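Local coordinates for protein dephospho-CoA kinase (PDB 4ZO4) that probably catalyses the last step of coenzyme A biosynthesis, transferring a phosphate from ATP to the 3'-hydroxyl of dephospho-coenzyme A, at residues 16-21 with 117-122; 8-13 with 134-139. One frame throughout, in Å; residues are numbered along the deposited sequence.

Contact 1: residues 16-21 with 117-122; sequences CGKSTF and EIPLFF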
ATOM      1  N   CYS A  16     -11.195  19.567  16.710  1.00 94.27           N
ATOM      2  CA  CYS A  16     -11.861  20.314  17.761  1.00 89.17           C
ATOM      3  C   CYS A  16     -13.081  19.566  18.273  1.00 86.84           C
ATOM      4  O   CYS A  16     -13.487  19.763  19.416  1.00106.15           O
ATOM      5  CB  CYS A  16     -12.230  21.725  17.281  1.00 93.03           C
ATOM      6  SG  CYS A  16     -13.615  21.837  16.122  1.00 97.58           S
ATOM      7  N   GLY A  17     -13.663  18.704  17.448  1.00 81.61           N
ATOM      8  CA  GLY A  17     -14.775  17.856  17.894  1.00 83.99           C
ATOM      9  C   GLY A  17     -14.366  16.962  19.054  1.00 85.02           C
ATOM     10  O   GLY A  17     -15.064  16.845  20.062  1.00 89.19           O
ATOM     11  N   LYS A  18     -13.195  16.369  18.907  1.00 78.96           N
ATOM     12  CA  LYS A  18     -12.625  15.477  19.880  1.00 77.51           C
ATOM     13  C   LYS A  18     -12.210  16.186  21.187  1.00 81.42           C
ATOM     14  O   LYS A  18     -12.376  15.648  22.296  1.00 82.47           O
ATOM     15  CB  LYS A  18     -11.388  14.887  19.228  1.00 85.51           C
ATOM     16  CG  LYS A  18     -10.790  13.665  19.889  1.00 95.96           C
ATOM     17  CD  LYS A  18      -9.666  13.085  19.024  1.00101.86           C
ATOM     18  CE  LYS A  18      -8.618  14.129  18.618  1.00100.57           C
ATOM     19  NZ  LYS A  18      -7.296  13.518  18.324  1.00 98.31           N
ATOM     20  N   SER A  19     -11.635  17.381  21.059  1.00 79.20           N
ATOM     21  CA  SER A  19     -11.023  18.075  22.197  1.00 75.66           C
ATOM     22  C   SER A  19     -12.073  18.777  23.046  1.00 80.08           C
ATOM     23  O   SER A  19     -11.913  18.928  24.262  1.00 81.07           O
ATOM     24  CB  SER A  19     -10.024  19.100  21.704  1.00 77.04           C
ATOM     25  OG  SER A  19     -10.669  19.983  20.809  1.00 86.03           O
ATOM     26  N   THR A  20     -13.131  19.238  22.390  1.00 76.00           N
ATOM     27  CA  THR A  20     -14.261  19.816  23.087  1.00 76.10           C
ATOM     28  C   THR A  20     -14.999  18.752  23.907  1.00 75.99           C
ATOM     29  O   THR A  20     -15.270  18.975  25.090  1.00 84.06           O
ATOM     30  CB  THR A  20     -15.227  20.486  22.103  1.00 76.50           C
ATOM     31  OG1 THR A  20     -14.676  21.733  21.656  1.00 70.81           O
ATOM     32  CG2 THR A  20     -16.585  20.721  22.761  1.00 77.70           C
ATOM     33  N   PHE A  21     -15.311  17.602  23.302  1.00 71.21           N
ATOM     34  CA  PHE A  21     -15.948  16.508  24.041  1.00 72.02           C
ATOM     35  C   PHE A  21     -15.110  16.092  25.227  1.00 72.58           C
ATOM     36  O   PHE A  21     -15.643  15.601  26.222  1.00 74.25           O
ATOM     37  CB  PHE A  21     -16.168  15.284  23.186  1.00 74.28           C
ATOM     38  CG  PHE A  21     -16.845  14.161  23.917  1.00 74.24           C
ATOM     39  CD1 PHE A  21     -18.185  13.903  23.721  1.00 77.22           C
ATOM     40  CD2 PHE A  21     -16.144  13.361  24.794  1.00 74.85           C
ATOM     41  CE1 PHE A  21     -18.816  12.878  24.404  1.00 75.18           C
ATOM     42  CE2 PHE A  21     -16.762  12.328  25.471  1.00 71.02           C
ATOM     43  CZ  PHE A  21     -18.097  12.083  25.270  1.00 72.34           C
ATOM     44  N   GLU A 117      -9.074   9.531  24.472  1.00 68.48           N
ATOM     45  CA  GLU A 117      -9.073  10.372  23.291  1.00 71.96           C
ATOM     46  C   GLU A 117      -8.183   9.693  22.245  1.00 67.64           C
ATOM     47  O   GLU A 117      -7.084   9.239  22.579  1.00 64.71           O
ATOM     48  CB  GLU A 117      -8.553  11.767  23.647  1.00 75.84           C
ATOM     49  CG  GLU A 117      -8.221  12.611  22.432  1.00 82.98           C
ATOM     50  CD  GLU A 117      -8.032  14.072  22.772  1.00 87.62           C
ATOM     51  OE1 GLU A 117      -7.812  14.391  23.962  1.00 83.31           O
ATOM     52  OE2 GLU A 117      -8.103  14.895  21.831  1.00 92.12           O
ATOM     53  N   ILE A 118      -8.636   9.615  20.995  1.00 65.94           N
ATOM     54  CA  ILE A 118      -7.834   8.937  19.949  1.00 64.49           C
ATOM     55  C   ILE A 118      -8.095   9.478  18.538  1.00 65.14           C
ATOM     56  O   ILE A 118      -9.244   9.630  18.138  1.00 74.02           O
ATOM     57  CB  ILE A 118      -8.076   7.413  20.002  1.00 66.36           C
ATOM     58  CG1 ILE A 118      -7.136   6.656  19.065  1.00 71.07           C
ATOM     59  CG2 ILE A 118      -9.510   7.071  19.667  1.00 66.12           C
ATOM     60  CD1 ILE A 118      -7.215   5.146  19.195  1.00 70.56           C
ATOM     61  N   PRO A 119      -7.031   9.802  17.780  1.00 65.17           N
ATOM     62  CA  PRO A 119      -7.184  10.152  16.351  1.00 63.74           C
ATOM     63  C   PRO A 119      -7.851   9.073  15.534  1.00 64.05           C
ATOM     64  O   PRO A 119      -7.511   7.905  15.648  1.00 69.94           O
ATOM     65  CB  PRO A 119      -5.756  10.343  15.860  1.00 65.58           C
ATOM     66  CG  PRO A 119      -4.913  10.571  17.082  1.00 64.84           C
ATOM     67  CD  PRO A 119      -5.653  10.000  18.259  1.00 66.05           C
ATOM     68  N   LEU A 120      -8.805   9.476  14.710  1.00 69.44           N
ATOM     69  CA  LEU A 120      -9.693   8.528  14.048  1.00 69.37           C
ATOM     70  C   LEU A 120      -8.934   7.397  13.384  1.00 71.77           C
ATOM     71  O   LEU A 120      -9.352   6.257  13.517  1.00 78.58           O
ATOM     72  CB  LEU A 120     -10.620   9.243  13.049  1.00 70.35           C
ATOM     73  CG  LEU A 120     -11.679   8.433  12.282  1.00 74.19           C
ATOM     74  CD1 LEU A 120     -12.579   7.638  13.213  1.00 74.41           C
ATOM     75  CD2 LEU A 120     -12.525   9.331  11.392  1.00 75.18           C
ATOM     76  N   PHE A 121      -7.839   7.689  12.669  1.00 73.30           N
ATOM     77  CA  PHE A 121      -7.106   6.621  11.951  1.00 70.16           C
ATOM     78  C   PHE A 121      -5.821   6.186  12.660  1.00 63.88           C
ATOM     79  O   PHE A 121      -4.781   6.073  12.057  1.00 67.19           O
ATOM     80  CB  PHE A 121      -6.828   7.032  10.503  1.00 71.99           C
ATOM     81  CG  PHE A 121      -8.068   7.300   9.706  1.00 70.62           C
ATOM     82  CD1 PHE A 121      -8.646   8.565   9.705  1.00 69.16           C
ATOM     83  CD2 PHE A 121      -8.655   6.288   8.954  1.00 66.52           C
ATOM     84  CE1 PHE A 121      -9.787   8.815   8.979  1.00 61.75           C
ATOM     85  CE2 PHE A 121      -9.798   6.531   8.232  1.00 63.35           C
ATOM     86  CZ  PHE A 121     -10.370   7.798   8.249  1.00 65.31           C
ATOM     87  N   PHE A 122      -5.918   5.901  13.948  1.00 67.02           N
ATOM     88  CA  PHE A 122      -4.766   5.603  14.780  1.00 62.87           C
ATOM     89  C   PHE A 122      -4.416   4.200  14.500  1.00 73.08           C
ATOM     90  O   PHE A 122      -5.286   3.400  14.227  1.00 80.03           O
ATOM     91  CB  PHE A 122      -5.133   5.711  16.253  1.00 66.28           C
ATOM     92  CG  PHE A 122      -3.982   6.002  17.170  1.00 62.71           C
ATOM     93  CD1 PHE A 122      -3.710   5.168  18.223  1.00 58.72           C
ATOM     94  CD2 PHE A 122      -3.210   7.146  17.006  1.00 65.10           C
ATOM     95  CE1 PHE A 122      -2.687   5.455  19.095  1.00 61.04           C
ATOM     96  CE2 PHE A 122      -2.165   7.434  17.864  1.00 61.19           C
ATOM     97  CZ  PHE A 122      -1.905   6.584  18.910  1.00 62.38           C
TER
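K18, the lysine of the P-loop (Walker A motif), lies across the side chain of E117 at the C-terminal end of strand 114-117. The two side chains cross at about a right angle. CG of K18 is anti to its own backbone N (chi1 -165°), which sends the chain off helix 15-27 toward the strand end. The chain stays extended as far as CD and then bends at chi3 (52°). E117 is anti at chi1 as well and extended beyond CG, and its carboxylate ends over the lysine chain, with OE2 nearest. Its OE2 is 3.3 Å from K18 CE and 3.5 Å from K18 CG, so the carboxylate rests mainly against methylenes. The charged pair is looser: K18 NZ to E117 OE2 is a long salt bridge of 3.9 Å. C16 to T20 belong to the predicted ATP-binding site; as in other P-loop kinases, this lysine would be expected to approach the ATP phosphates. On the helix, C16 O accepts from both T20 N and S19 OG, on the same face of its carbonyl plane. L59 of a second subunit packs on S19. Past the carboxylate, K18 NZ ends 3.9 Å from CD of the P119 ring.

Contact 2: residues 8-13 with 134-139; sequences FFVTAS and IVIYTP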
ATOM      1  N   PHE A   8     -14.387   4.345  27.029  1.00 76.43           N
ATOM      2  CA  PHE A   8     -15.031   4.941  25.902  1.00 77.35           C
ATOM      3  C   PHE A   8     -13.975   5.586  25.015  1.00 72.98           C
ATOM      4  O   PHE A   8     -13.163   6.373  25.494  1.00 73.29           O
ATOM      5  CB  PHE A   8     -16.115   5.912  26.392  1.00 80.80           C
ATOM      6  CG  PHE A   8     -17.274   5.208  27.059  1.00 85.96           C
ATOM      7  CD1 PHE A   8     -18.350   4.752  26.318  1.00 86.76           C
ATOM      8  CD2 PHE A   8     -17.252   4.942  28.419  1.00 87.77           C
ATOM      9  CE1 PHE A   8     -19.391   4.070  26.919  1.00 84.71           C
ATOM     10  CE2 PHE A   8     -18.289   4.262  29.022  1.00 87.89           C
ATOM     11  CZ  PHE A   8     -19.357   3.822  28.269  1.00 87.08           C
ATOM     12  N   PHE A   9     -13.955   5.225  23.734  1.00 65.24           N
ATOM     13  CA  PHE A   9     -13.038   5.896  22.813  1.00 70.90           C
ATOM     14  C   PHE A   9     -13.705   7.157  22.315  1.00 64.50           C
ATOM     15  O   PHE A   9     -14.874   7.163  21.998  1.00 66.03           O
ATOM     16  CB  PHE A   9     -12.556   4.956  21.671  1.00 71.50           C
ATOM     17  CG  PHE A   9     -11.690   3.810  22.170  1.00 70.52           C
ATOM     18  CD1 PHE A   9     -10.346   4.013  22.459  1.00 74.16           C
ATOM     19  CD2 PHE A   9     -12.244   2.563  22.434  1.00 70.49           C
ATOM     20  CE1 PHE A   9      -9.558   2.976  22.963  1.00 76.31           C
ATOM     21  CE2 PHE A   9     -11.472   1.533  22.949  1.00 72.93           C
ATOM     22  CZ  PHE A   9     -10.121   1.735  23.205  1.00 73.48           C
ATOM     23  N   VAL A  10     -12.969   8.244  22.288  1.00 60.25           N
ATOM     24  CA  VAL A  10     -13.513   9.451  21.750  1.00 60.84           C
ATOM     25  C   VAL A  10     -12.745   9.812  20.497  1.00 61.88           C
ATOM     26  O   VAL A  10     -11.564  10.127  20.562  1.00 59.55           O
ATOM     27  CB  VAL A  10     -13.378  10.591  22.741  1.00 65.42           C
ATOM     28  CG1 VAL A  10     -13.902  11.878  22.117  1.00 68.58           C
ATOM     29  CG2 VAL A  10     -14.124  10.248  24.016  1.00 66.06           C
ATOM     30  N   THR A  11     -13.414   9.779  19.351  1.00 60.52           N
ATOM     31  CA  THR A  11     -12.735  10.087  18.116  1.00 68.14           C
ATOM     32  C   THR A  11     -13.569  11.064  17.316  1.00 71.16           C
ATOM     33  O   THR A  11     -14.768  11.120  17.510  1.00 68.58           O
ATOM     34  CB  THR A  11     -12.452   8.799  17.319  1.00 67.92           C
ATOM     35  OG1 THR A  11     -11.934   9.143  16.040  1.00 69.75           O
ATOM     36  CG2 THR A  11     -13.699   7.990  17.132  1.00 68.21           C
ATOM     37  N   ALA A  12     -12.930  11.836  16.431  1.00 74.07           N
ATOM     38  CA  ALA A  12     -13.614  12.924  15.742  1.00 77.15           C
ATOM     39  C   ALA A  12     -13.211  13.096  14.302  1.00 78.98           C
ATOM     40  O   ALA A  12     -12.042  12.971  13.935  1.00 85.80           O
ATOM     41  CB  ALA A  12     -13.412  14.242  16.477  1.00 78.31           C
ATOM     42  N   SER A  13     -14.210  13.432  13.498  1.00 78.49           N
ATOM     43  CA  SER A  13     -14.002  13.709  12.097  1.00 77.77           C
ATOM     44  C   SER A  13     -13.212  14.986  11.891  1.00 79.44           C
ATOM     45  O   SER A  13     -12.775  15.230  10.778  1.00 75.96           O
ATOM     46  CB  SER A  13     -15.336  13.828  11.362  1.00 77.30           C
ATOM     47  OG  SER A  13     -15.771  15.168  11.303  1.00 79.47           O
ATOM     48  N   ILE A 134     -16.972   6.290  20.336  1.00 66.05           N
ATOM     49  CA  ILE A 134     -17.782   7.508  20.225  1.00 67.72           C
ATOM     50  C   ILE A 134     -17.202   8.357  19.105  1.00 65.44           C
ATOM     51  O   ILE A 134     -16.093   8.901  19.221  1.00 59.85           O
ATOM     52  CB  ILE A 134     -17.711   8.359  21.530  1.00 71.92           C
ATOM     53  CG1 ILE A 134     -18.402   7.650  22.694  1.00 74.87           C
ATOM     54  CG2 ILE A 134     -18.331   9.758  21.346  1.00 75.55           C
ATOM     55  CD1 ILE A 134     -18.274   8.404  24.010  1.00 74.28           C
ATOM     56  N   VAL A 135     -17.934   8.480  18.018  1.00 65.21           N
ATOM     57  CA  VAL A 135     -17.446   9.286  16.934  1.00 66.76           C
ATOM     58  C   VAL A 135     -18.228  10.582  16.875  1.00 63.99           C
ATOM     59  O   VAL A 135     -19.465  10.574  16.775  1.00 64.29           O
ATOM     60  CB  VAL A 135     -17.547   8.561  15.578  1.00 71.37           C
ATOM     61  CG1 VAL A 135     -16.950   9.444  14.486  1.00 71.81           C
ATOM     62  CG2 VAL A 135     -16.830   7.220  15.626  1.00 72.30           C
ATOM     63  N   ILE A 136     -17.498  11.684  16.922  1.00 59.67           N
ATOM     64  CA  ILE A 136     -18.065  12.975  16.651  1.00 65.57           C
ATOM     65  C   ILE A 136     -17.891  13.289  15.179  1.00 70.15           C
ATOM     66  O   ILE A 136     -16.773  13.489  14.690  1.00 73.79           O
ATOM     67  CB  ILE A 136     -17.417  14.065  17.493  1.00 66.01           C
ATOM     68  CG1 ILE A 136     -17.541  13.684  18.970  1.00 69.02           C
ATOM     69  CG2 ILE A 136     -18.129  15.373  17.221  1.00 65.46           C
ATOM     70  CD1 ILE A 136     -16.547  14.362  19.870  1.00 76.99           C
ATOM     71  N   TYR A 137     -19.030  13.344  14.505  1.00 72.36           N
ATOM     72  CA  TYR A 137     -19.128  13.390  13.074  1.00 76.42           C
ATOM     73  C   TYR A 137     -19.679  14.741  12.611  1.00 84.19           C
ATOM     74  O   TYR A 137     -20.675  15.233  13.159  1.00 92.46           O
ATOM     75  CB  TYR A 137     -20.090  12.297  12.638  1.00 73.32           C
ATOM     76  CG  TYR A 137     -20.278  12.162  11.156  1.00 75.20           C
ATOM     77  CD1 TYR A 137     -19.186  12.255  10.278  1.00 75.95           C
ATOM     78  CD2 TYR A 137     -21.530  11.878  10.624  1.00 76.52           C
ATOM     79  CE1 TYR A 137     -19.353  12.086   8.922  1.00 74.34           C
ATOM     80  CE2 TYR A 137     -21.707  11.705   9.260  1.00 78.09           C
ATOM     81  CZ  TYR A 137     -20.607  11.810   8.420  1.00 81.34           C
ATOM     82  OH  TYR A 137     -20.753  11.658   7.062  1.00 92.70           O
ATOM     83  N   THR A 138     -19.023  15.321  11.604  1.00 79.82           N
ATOM     84  CA  THR A 138     -19.526  16.477  10.870  1.00 77.45           C
ATOM     85  C   THR A 138     -19.749  16.146   9.374  1.00 75.03           C
ATOM     86  O   THR A 138     -18.815  16.165   8.597  1.00 76.68           O
ATOM     87  CB  THR A 138     -18.524  17.627  10.992  1.00 80.05           C
ATOM     88  OG1 THR A 138     -18.123  17.772  12.369  1.00 78.66           O
ATOM     89  CG2 THR A 138     -19.142  18.904  10.483  1.00 80.87           C
ATOM     90  N   PRO A 139     -20.987  15.842   8.961  1.00 74.95           N
ATOM     91  CA  PRO A 139     -21.221  15.467   7.559  1.00 77.33           C
ATOM     92  C   PRO A 139     -20.618  16.462   6.580  1.00 76.79           C
ATOM     93  O   PRO A 139     -20.470  17.635   6.909  1.00 74.88           O
ATOM     94  CB  PRO A 139     -22.744  15.509   7.413  1.00 81.18           C
ATOM     95  CG  PRO A 139     -23.294  15.511   8.787  1.00 87.77           C
ATOM     96  CD  PRO A 139     -22.242  16.086   9.688  1.00 85.67           C
TER
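T11 lays its CG2 methyl against CG2 of V135, 3.6 Å away, and the two side chains run side by side, pointing the same way. In T11, OG1 is anti to the backbone N (chi1 173°). This leaves CG2 between the backbone N and the carbonyl carbon, on the side of the neighbouring strand. L120 covers T11 and L172 of helix 155-172 covers V135.

The other face carries V10, A12, I134 and I136. A12 CB touches I136 CB at 4.1 Å. CD1 of I134 reaches F8 CB, with CG1 anti to the carbonyl carbon (chi1 -68°). F21 of helix 15-27 packs on V10, I134 and I136 from this side.

Strands 7-12 and 132-136 are neighbours in the parallel sheet of the P-loop kinase fold, and strand 7-12 runs into the predicted ATP-binding loop. Their pairing is regular. I134 N binds F9 O, T11 N binds I134 O, I136 N binds T11 O and S13 N binds I136 O, each at 2.8 Å. The first is the most bent, with an N-H...O angle of 146°; the other three are nearly straight. V135 CA adds a CA-H...O contact to T11 O.

Beyond the strands a side chain carries on the ladder. S13 OG accepts from T138 N at 3.3 Å, so a hydroxyl takes the place of a backbone carbonyl. CB of S13 sits at the edge of the Y137 ring, near its plane. T138 OG1 also makes a weak hydrogen bond with ND2 of N181.

Overall arrangement
Strand 7-12 of contact 2 passes through a short loop into helix 15-27 of contact 1, so the two contacts share one strand-loop-helix unit. Their centres are about 6 Å apart. Strand 7-12 is central: strand 132-136 flanks it on one side and strand 114-117, which ends at E117, on the other. A probable hydrogen bond from I118 N to V10 O, 3.0 Å, ties 117-122 to the strand. The side chains of A12 and K18 are about 3 Å apart at their nearest atoms, placing the strand end beside the predicted ATP site. Along the chain, contact 1 is nested within the loop closed by contact 2.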